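Local coordinates for protein meta cleavage compound hydrolase (Janthinobacterium, PDB 1J1I) that catalyses hydrolytic carbon-carbon bond cleavage of the meta-cleavage compound formed in bacterial carbazole degradation, very probably releasing anthranilate, as an alpha/beta-hydrolase-fold enzyme, at residues 156-168 with 178-190. Sequence-based numbering, arbitrary orientation.
Sequences YDFTREGMVHLVK and DDAMINSRYTYAT
With CG anti to the backbone N (chi1 -174°) and an extended chain up to NE, Arg160 reaches along helix 179-190, while Tyr186, likewise anti (chi1 -177°), lays its ring over the start of helix 160-168. The two helices belong to the helical lid inserted after strand 131-137 of the alpha/beta-hydrolase fold, and cross at 117°. Arg160 grips Asn183 OD1 side-on, from NE at 2.7 Å and NH2 at 2.9 Å, and makes a weak salt bridge from NH2 to Asp179 OD2, whose carboxylate stands nearly perpendicular to the guanidinium. Ile182 CG2 covers one guanidinium face, and Arg160 CB makes a CH-pi contact over the Tyr186 ring. Shortening Arg160 to an alanine would probably leave Asn183 OD1 without both of these donors and Asp179 without this countercharge. Deeper, Met163 fits among Ile182, Arg185, Tyr186 and Ala189, its bent chain bringing SD to 3.2 Å from Arg185 CD; the Arg185 side chain is about 8 Å from that of Ser114, the probable nucleophile. Tyr186 OH donates to Phe158 O at 3.1 Å, from above the carbonyl plane, and Tyr156 OH lies at the Tyr186 ring edge, 3.1 Å from Tyr186 CD1.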
ATOM      1  N   TYR A 156       8.969 -31.121  -1.263  1.00 50.21           N
ATOM      2  CA  TYR A 156      10.442 -30.935  -1.422  1.00 51.24           C
ATOM      3  C   TYR A 156      11.168 -32.254  -1.183  1.00 51.20           C
ATOM      4  O   TYR A 156      10.953 -32.910  -0.162  1.00 52.07           O
ATOM      5  CB  TYR A 156      10.960 -29.888  -0.431  1.00 46.57           C
ATOM      6  CG  TYR A 156      12.428 -29.563  -0.601  1.00 45.37           C
ATOM      7  CD1 TYR A 156      13.263 -29.411   0.508  1.00 40.09           C
ATOM      8  CD2 TYR A 156      12.986 -29.410  -1.872  1.00 42.80           C
ATOM      9  CE1 TYR A 156      14.613 -29.121   0.357  1.00 33.53           C
ATOM     10  CE2 TYR A 156      14.335 -29.117  -2.033  1.00 42.31           C
ATOM     11  CZ  TYR A 156      15.143 -28.975  -0.916  1.00 39.98           C
ATOM     12  OH  TYR A 156      16.481 -28.703  -1.075  1.00 38.04           O
ATOM     13  N   ASP A 157      12.035 -32.627  -2.121  1.00 51.07           N
ATOM     14  CA  ASP A 157      12.793 -33.875  -2.031  1.00 51.31           C
ATOM     15  C   ASP A 157      14.234 -33.679  -1.554  1.00 51.82           C
ATOM     16  O   ASP A 157      15.033 -34.613  -1.573  1.00 54.86           O
ATOM     17  CB  ASP A 157      12.802 -34.573  -3.392  1.00 49.86           C
ATOM     18  CG  ASP A 157      13.326 -33.679  -4.500  1.00 53.53           C
ATOM     19  OD1 ASP A 157      14.361 -33.015  -4.286  1.00 53.02           O
ATOM     20  OD2 ASP A 157      12.709 -33.645  -5.585  1.00 56.77           O
ATOM     21  N   PHE A 158      14.559 -32.461  -1.134  1.00 50.00           N
ATOM     22  CA  PHE A 158      15.894 -32.125  -0.645  1.00 48.86           C
ATOM     23  C   PHE A 158      17.040 -32.301  -1.637  1.00 48.71           C
ATOM     24  O   PHE A 158      18.109 -32.803  -1.286  1.00 50.09           O
ATOM     25  CB  PHE A 158      16.201 -32.899   0.640  1.00 48.23           C
ATOM     26  CG  PHE A 158      15.361 -32.477   1.808  1.00 50.34           C
ATOM     27  CD1 PHE A 158      14.038 -32.896   1.920  1.00 47.48           C
ATOM     28  CD2 PHE A 158      15.880 -31.632   2.783  1.00 48.56           C
ATOM     29  CE1 PHE A 158      13.246 -32.482   2.986  1.00 50.53           C
ATOM     30  CE2 PHE A 158      15.096 -31.210   3.853  1.00 46.36           C
ATOM     31  CZ  PHE A 158      13.776 -31.635   3.953  1.00 46.07           C
ATOM     32  N   THR A 159      16.810 -31.882  -2.877  1.00 44.06           N
ATOM     33  CA  THR A 159      17.827 -31.942  -3.917  1.00 45.80           C
ATOM     34  C   THR A 159      18.039 -30.492  -4.330  1.00 46.61           C
ATOM     35  O   THR A 159      17.149 -29.662  -4.138  1.00 45.25           O
ATOM     36  CB  THR A 159      17.352 -32.747  -5.146  1.00 47.53           C
ATOM     37  OG1 THR A 159      16.168 -32.144  -5.688  1.00 38.56           O
ATOM     38  CG2 THR A 159      17.060 -34.193  -4.762  1.00 46.45           C
ATOM     39  N   ARG A 160      19.204 -30.170  -4.882  1.00 45.46           N
ATOM     40  CA  ARG A 160      19.447 -28.795  -5.293  1.00 46.97           C
ATOM     41  C   ARG A 160      18.414 -28.392  -6.335  1.00 48.75           C
ATOM     42  O   ARG A 160      17.873 -27.287  -6.291  1.00 45.45           O
ATOM     43  CB  ARG A 160      20.850 -28.623  -5.874  1.00 47.61           C
ATOM     44  CG  ARG A 160      21.169 -27.169  -6.183  1.00 50.03           C
ATOM     45  CD  ARG A 160      22.557 -26.989  -6.760  1.00 52.87           C
ATOM     46  NE  ARG A 160      22.906 -25.576  -6.885  1.00 52.64           N
ATOM     47  CZ  ARG A 160      22.250 -24.703  -7.644  1.00 51.14           C
ATOM     48  NH1 ARG A 160      21.199 -25.091  -8.357  1.00 46.76           N
ATOM     49  NH2 ARG A 160      22.645 -23.438  -7.687  1.00 45.20           N
ATOM     50  N   GLU A 161      18.140 -29.294  -7.274  1.00 46.35           N
ATOM     51  CA  GLU A 161      17.158 -29.025  -8.314  1.00 48.54           C
ATOM     52  C   GLU A 161      15.757 -28.866  -7.734  1.00 43.99           C
ATOM     53  O   GLU A 161      14.959 -28.075  -8.232  1.00 45.28           O
ATOM     54  CB  GLU A 161      17.164 -30.143  -9.359  1.00 54.09           C
ATOM     55  CG  GLU A 161      18.084 -29.862 -10.530  1.00 61.68           C
ATOM     56  CD  GLU A 161      17.723 -28.571 -11.241  1.00 66.72           C
ATOM     57  OE1 GLU A 161      16.565 -28.444 -11.693  1.00 71.20           O
ATOM     58  OE2 GLU A 161      18.596 -27.682 -11.350  1.00 69.70           O
ATOM     59  N   GLY A 162      15.460 -29.620  -6.682  1.00 37.46           N
ATOM     60  CA  GLY A 162      14.156 -29.517  -6.058  1.00 40.05           C
ATOM     61  C   GLY A 162      13.987 -28.133  -5.461  1.00 38.76           C
ATOM     62  O   GLY A 162      12.888 -27.581  -5.452  1.00 37.51           O
ATOM     63  N   MET A 163      15.088 -27.576  -4.967  1.00 39.22           N
ATOM     64  CA  MET A 163      15.088 -26.248  -4.365  1.00 38.47           C
ATOM     65  C   MET A 163      14.875 -25.190  -5.445  1.00 39.76           C
ATOM     66  O   MET A 163      14.207 -24.182  -5.215  1.00 36.33           O
ATOM     67  CB  MET A 163      16.416 -25.994  -3.647  1.00 36.68           C
ATOM     68  CG  MET A 163      16.450 -24.708  -2.833  1.00 33.88           C
ATOM     69  SD  MET A 163      15.145 -24.657  -1.582  1.00 34.15           S
ATOM     70  CE  MET A 163      15.866 -25.686  -0.284  1.00 32.75           C
ATOM     71  N   VAL A 164      15.453 -25.419  -6.621  1.00 38.16           N
ATOM     72  CA  VAL A 164      15.302 -24.486  -7.729  1.00 36.02           C
ATOM     73  C   VAL A 164      13.839 -24.444  -8.149  1.00 39.79           C
ATOM     74  O   VAL A 164      13.270 -23.369  -8.349  1.00 38.54           O
ATOM     75  CB  VAL A 164      16.153 -24.901  -8.949  1.00 37.91           C
ATOM     76  CG1 VAL A 164      15.796 -24.031 -10.147  1.00 37.27           C
ATOM     77  CG2 VAL A 164      17.632 -24.755  -8.628  1.00 39.96           C
ATOM     78  N   HIS A 165      13.233 -25.623  -8.280  1.00 40.64           N
ATOM     79  CA  HIS A 165      11.832 -25.711  -8.670  1.00 42.23           C
ATOM     80  C   HIS A 165      10.935 -25.038  -7.642  1.00 39.44           C
ATOM     81  O   HIS A 165       9.965 -24.376  -8.000  1.00 39.03           O
ATOM     82  CB  HIS A 165      11.404 -27.172  -8.839  1.00 45.90           C
ATOM     83  CG  HIS A 165      11.904 -27.811 -10.099  1.00 55.37           C
ATOM     84  ND1 HIS A 165      11.625 -27.305 -11.351  1.00 56.37           N
ATOM     85  CD2 HIS A 165      12.649 -28.924 -10.301  1.00 57.37           C
ATOM     86  CE1 HIS A 165      12.175 -28.080 -12.268  1.00 59.37           C
ATOM     87  NE2 HIS A 165      12.802 -29.069 -11.659  1.00 57.72           N
ATOM     88  N   LEU A 166      11.261 -25.207  -6.365  1.00 37.86           N
ATOM     89  CA  LEU A 166      10.468 -24.608  -5.297  1.00 35.36           C
ATOM     90  C   LEU A 166      10.499 -23.084  -5.371  1.00 30.99           C
ATOM     91  O   LEU A 166       9.457 -22.434  -5.317  1.00 30.99           O
ATOM     92  CB  LEU A 166      10.978 -25.086  -3.928  1.00 37.57           C
ATOM     93  CG  LEU A 166      10.297 -24.595  -2.641  1.00 39.89           C
ATOM     94  CD1 LEU A 166      10.684 -23.151  -2.354  1.00 42.78           C
ATOM     95  CD2 LEU A 166       8.790 -24.745  -2.771  1.00 44.59           C
ATOM     96  N   VAL A 167      11.693 -22.513  -5.497  1.00 31.21           N
ATOM     97  CA  VAL A 167      11.823 -21.063  -5.568  1.00 30.36           C
ATOM     98  C   VAL A 167      11.086 -20.493  -6.777  1.00 30.02           C
ATOM     99  O   VAL A 167      10.385 -19.489  -6.660  1.00 24.80           O
ATOM    100  CB  VAL A 167      13.303 -20.632  -5.611  1.00 27.57           C
ATOM    101  CG1 VAL A 167      13.405 -19.123  -5.781  1.00 27.53           C
ATOM    102  CG2 VAL A 167      14.003 -21.066  -4.325  1.00 31.24           C
ATOM    103  N   LYS A 168      11.244 -21.128  -7.934  1.00 32.05           N
ATOM    104  CA  LYS A 168      10.561 -20.670  -9.138  1.00 35.67           C
ATOM    105  C   LYS A 168       9.048 -20.749  -8.950  1.00 35.53           C
ATOM    106  O   LYS A 168       8.311 -19.859  -9.367  1.00 37.67           O
ATOM    107  CB  LYS A 168      10.958 -21.526 -10.348  1.00 39.21           C
ATOM    108  CG  LYS A 168      12.382 -21.329 -10.827  1.00 46.79           C
ATOM    109  CD  LYS A 168      12.618 -22.082 -12.130  1.00 53.64           C
ATOM    110  CE  LYS A 168      14.030 -21.868 -12.652  1.00 56.66           C
ATOM    111  NZ  LYS A 168      14.269 -22.599 -13.928  1.00 57.01           N
ATOM    112  N   ASP A 178      19.016 -16.995  -8.461  1.00 52.22           N
ATOM    113  CA  ASP A 178      20.411 -16.672  -8.173  1.00 54.47           C
ATOM    114  C   ASP A 178      21.092 -17.864  -7.505  1.00 53.10           C
ATOM    115  O   ASP A 178      20.878 -18.125  -6.323  1.00 54.21           O
ATOM    116  CB  ASP A 178      20.491 -15.453  -7.252  1.00 57.16           C
ATOM    117  CG  ASP A 178      21.913 -15.122  -6.848  1.00 62.14           C
ATOM    118  OD1 ASP A 178      22.734 -14.829  -7.743  1.00 66.11           O
ATOM    119  OD2 ASP A 178      22.213 -15.154  -5.635  1.00 60.46           O
ATOM    120  N   ASP A 179      21.910 -18.581  -8.271  1.00 52.60           N
ATOM    121  CA  ASP A 179      22.622 -19.754  -7.770  1.00 52.82           C
ATOM    122  C   ASP A 179      23.147 -19.617  -6.341  1.00 51.41           C
ATOM    123  O   ASP A 179      22.951 -20.507  -5.513  1.00 48.84           O
ATOM    124  CB  ASP A 179      23.781 -20.097  -8.706  1.00 53.25           C
ATOM    125  CG  ASP A 179      23.317 -20.760  -9.984  1.00 58.09           C
ATOM    126  OD1 ASP A 179      24.147 -20.923 -10.903  1.00 57.63           O
ATOM    127  OD2 ASP A 179      22.126 -21.127 -10.066  1.00 61.19           O
ATOM    128  N   ALA A 180      23.819 -18.506  -6.058  1.00 48.94           N
ATOM    129  CA  ALA A 180      24.365 -18.266  -4.729  1.00 47.50           C
ATOM    130  C   ALA A 180      23.269 -18.390  -3.676  1.00 45.74           C
ATOM    131  O   ALA A 180      23.458 -19.024  -2.638  1.00 41.88           O
ATOM    132  CB  ALA A 180      24.996 -16.883  -4.666  1.00 49.07           C
ATOM    133  N   MET A 181      22.122 -17.780  -3.956  1.00 44.53           N
ATOM    134  CA  MET A 181      20.990 -17.816  -3.038  1.00 42.69           C
ATOM    135  C   MET A 181      20.446 -19.236  -2.914  1.00 40.07           C
ATOM    136  O   MET A 181      20.066 -19.672  -1.827  1.00 37.71           O
ATOM    137  CB  MET A 181      19.896 -16.857  -3.521  1.00 47.01           C
ATOM    138  CG  MET A 181      18.647 -16.846  -2.657  1.00 46.59           C
ATOM    139  SD  MET A 181      17.485 -18.147  -3.105  1.00 50.00           S
ATOM    140  CE  MET A 181      16.049 -17.172  -3.560  1.00 50.14           C
ATOM    141  N   ILE A 182      20.415 -19.957  -4.031  1.00 34.98           N
ATOM    142  CA  ILE A 182      19.935 -21.332  -4.033  1.00 34.56           C
ATOM    143  C   ILE A 182      20.870 -22.221  -3.211  1.00 37.14           C
ATOM    144  O   ILE A 182      20.415 -23.009  -2.379  1.00 32.98           O
ATOM    145  CB  ILE A 182      19.852 -21.898  -5.473  1.00 35.88           C
ATOM    146  CG1 ILE A 182      18.725 -21.205  -6.242  1.00 36.08           C
ATOM    147  CG2 ILE A 182      19.613 -23.408  -5.432  1.00 35.70           C
ATOM    148  CD1 ILE A 182      17.335 -21.486  -5.684  1.00 32.59           C
ATOM    149  N   ASN A 183      22.174 -22.090  -3.440  1.00 34.89           N
ATOM    150  CA  ASN A 183      23.156 -22.899  -2.718  1.00 37.37           C
ATOM    151  C   ASN A 183      23.095 -22.647  -1.218  1.00 35.31           C
ATOM    152  O   ASN A 183      23.160 -23.583  -0.423  1.00 33.99           O
ATOM    153  CB  ASN A 183      24.576 -22.609  -3.217  1.00 36.99           C
ATOM    154  CG  ASN A 183      24.736 -22.862  -4.702  1.00 39.50           C
ATOM    155  OD1 ASN A 183      24.143 -23.789  -5.253  1.00 41.72           O
ATOM    156  ND2 ASN A 183      25.551 -22.044  -5.357  1.00 42.53           N
ATOM    157  N   SER A 184      22.976 -21.380  -0.836  1.00 35.88           N
ATOM    158  CA  SER A 184      22.909 -21.014   0.572  1.00 37.55           C
ATOM    159  C   SER A 184      21.700 -21.662   1.245  1.00 35.22           C
ATOM    160  O   SER A 184      21.826 -22.274   2.307  1.00 37.36           O
ATOM    161  CB  SER A 184      22.837 -19.491   0.713  1.00 41.29           C
ATOM    162  OG  SER A 184      22.852 -19.098   2.074  1.00 46.74           O
ATOM    163  N   ARG A 185      20.529 -21.533   0.622  1.00 35.18           N
ATOM    164  CA  ARG A 185      19.309 -22.115   1.175  1.00 33.53           C
ATOM    165  C   ARG A 185      19.389 -23.637   1.203  1.00 32.76           C
ATOM    166  O   ARG A 185      18.951 -24.273   2.161  1.00 28.68           O
ATOM    167  CB  ARG A 185      18.080 -21.676   0.364  1.00 36.09           C
ATOM    168  CG  ARG A 185      16.791 -22.398   0.761  1.00 39.90           C
ATOM    169  CD  ARG A 185      15.586 -21.921  -0.044  1.00 45.02           C
ATOM    170  NE  ARG A 185      14.971 -20.727   0.523  1.00 53.45           N
ATOM    171  CZ  ARG A 185      13.811 -20.714   1.176  1.00 48.39           C
ATOM    172  NH1 ARG A 185      13.123 -21.835   1.347  1.00 47.04           N
ATOM    173  NH2 ARG A 185      13.344 -19.577   1.665  1.00 43.93           N
ATOM    174  N   TYR A 186      19.946 -24.219   0.148  1.00 32.65           N
ATOM    175  CA  TYR A 186      20.078 -25.667   0.073  1.00 35.67           C
ATOM    176  C   TYR A 186      21.007 -26.175   1.176  1.00 33.59           C
ATOM    177  O   TYR A 186      20.761 -27.223   1.771  1.00 34.06           O
ATOM    178  CB  TYR A 186      20.629 -26.084  -1.294  1.00 39.70           C
ATOM    179  CG  TYR A 186      20.718 -27.582  -1.465  1.00 42.98           C
ATOM    180  CD1 TYR A 186      19.583 -28.381  -1.338  1.00 44.63           C
ATOM    181  CD2 TYR A 186      21.935 -28.206  -1.735  1.00 47.48           C
ATOM    182  CE1 TYR A 186      19.655 -29.759  -1.469  1.00 44.36           C
ATOM    183  CE2 TYR A 186      22.017 -29.590  -1.870  1.00 47.71           C
ATOM    184  CZ  TYR A 186      20.871 -30.359  -1.735  1.00 47.20           C
ATOM    185  OH  TYR A 186      20.935 -31.728  -1.860  1.00 52.69           O
ATOM    186  N   THR A 187      22.072 -25.426   1.443  1.00 34.84           N
ATOM    187  CA  THR A 187      23.024 -25.800   2.481  1.00 36.91           C
ATOM    188  C   THR A 187      22.331 -25.856   3.842  1.00 39.55           C
ATOM    189  O   THR A 187      22.547 -26.792   4.614  1.00 35.43           O
ATOM    190  CB  THR A 187      24.206 -24.808   2.543  1.00 41.85           C
ATOM    191  OG1 THR A 187      24.962 -24.888   1.326  1.00 41.79           O
ATOM    192  CG2 THR A 187      25.118 -25.134   3.719  1.00 42.05           C
ATOM    193  N   TYR A 188      21.493 -24.860   4.134  1.00 35.69           N
ATOM    194  CA  TYR A 188      20.770 -24.836   5.403  1.00 36.24           C
ATOM    195  C   TYR A 188      19.749 -25.967   5.480  1.00 35.43           C
ATOM    196  O   TYR A 188      19.565 -26.577   6.533  1.00 37.05           O
ATOM    197  CB  TYR A 188      20.034 -23.505   5.595  1.00 33.93           C
ATOM    198  CG  TYR A 188      20.899 -22.356   6.059  1.00 35.72           C
ATOM    199  CD1 TYR A 188      21.180 -21.282   5.215  1.00 34.36           C
ATOM    200  CD2 TYR A 188      21.407 -22.324   7.357  1.00 39.63           C
ATOM    201  CE1 TYR A 188      21.944 -20.200   5.654  1.00 40.94           C
ATOM    202  CE2 TYR A 188      22.170 -21.249   7.806  1.00 39.70           C
ATOM    203  CZ  TYR A 188      22.433 -20.190   6.951  1.00 41.41           C
ATOM    204  OH  TYR A 188      23.179 -19.121   7.394  1.00 46.60           O
ATOM    205  N   ALA A 189      19.092 -26.245   4.360  1.00 33.88           N
ATOM    206  CA  ALA A 189      18.067 -27.283   4.302  1.00 34.62           C
ATOM    207  C   ALA A 189      18.613 -28.701   4.410  1.00 40.12           C
ATOM    208  O   ALA A 189      17.893 -29.618   4.816  1.00 36.09           O
ATOM    209  CB  ALA A 189      17.260 -27.140   3.013  1.00 38.54           C
ATOM    210  N   THR A 190      19.879 -28.876   4.044  1.00 40.13           N
ATOM    211  CA  THR A 190      20.518 -30.185   4.083  1.00 45.40           C
ATOM    212  C   THR A 190      21.088 -30.534   5.453  1.00 44.08           C
ATOM    213  O   THR A 190      21.121 -31.706   5.830  1.00 49.93           O
ATOM    214  CB  THR A 190      21.637 -30.280   3.023  1.00 45.42           C
ATOM    215  OG1 THR A 190      21.051 -30.280   1.716  1.00 49.76           O
ATOM    216  CG2 THR A 190      22.449 -31.555   3.209  1.00 53.19           C
TER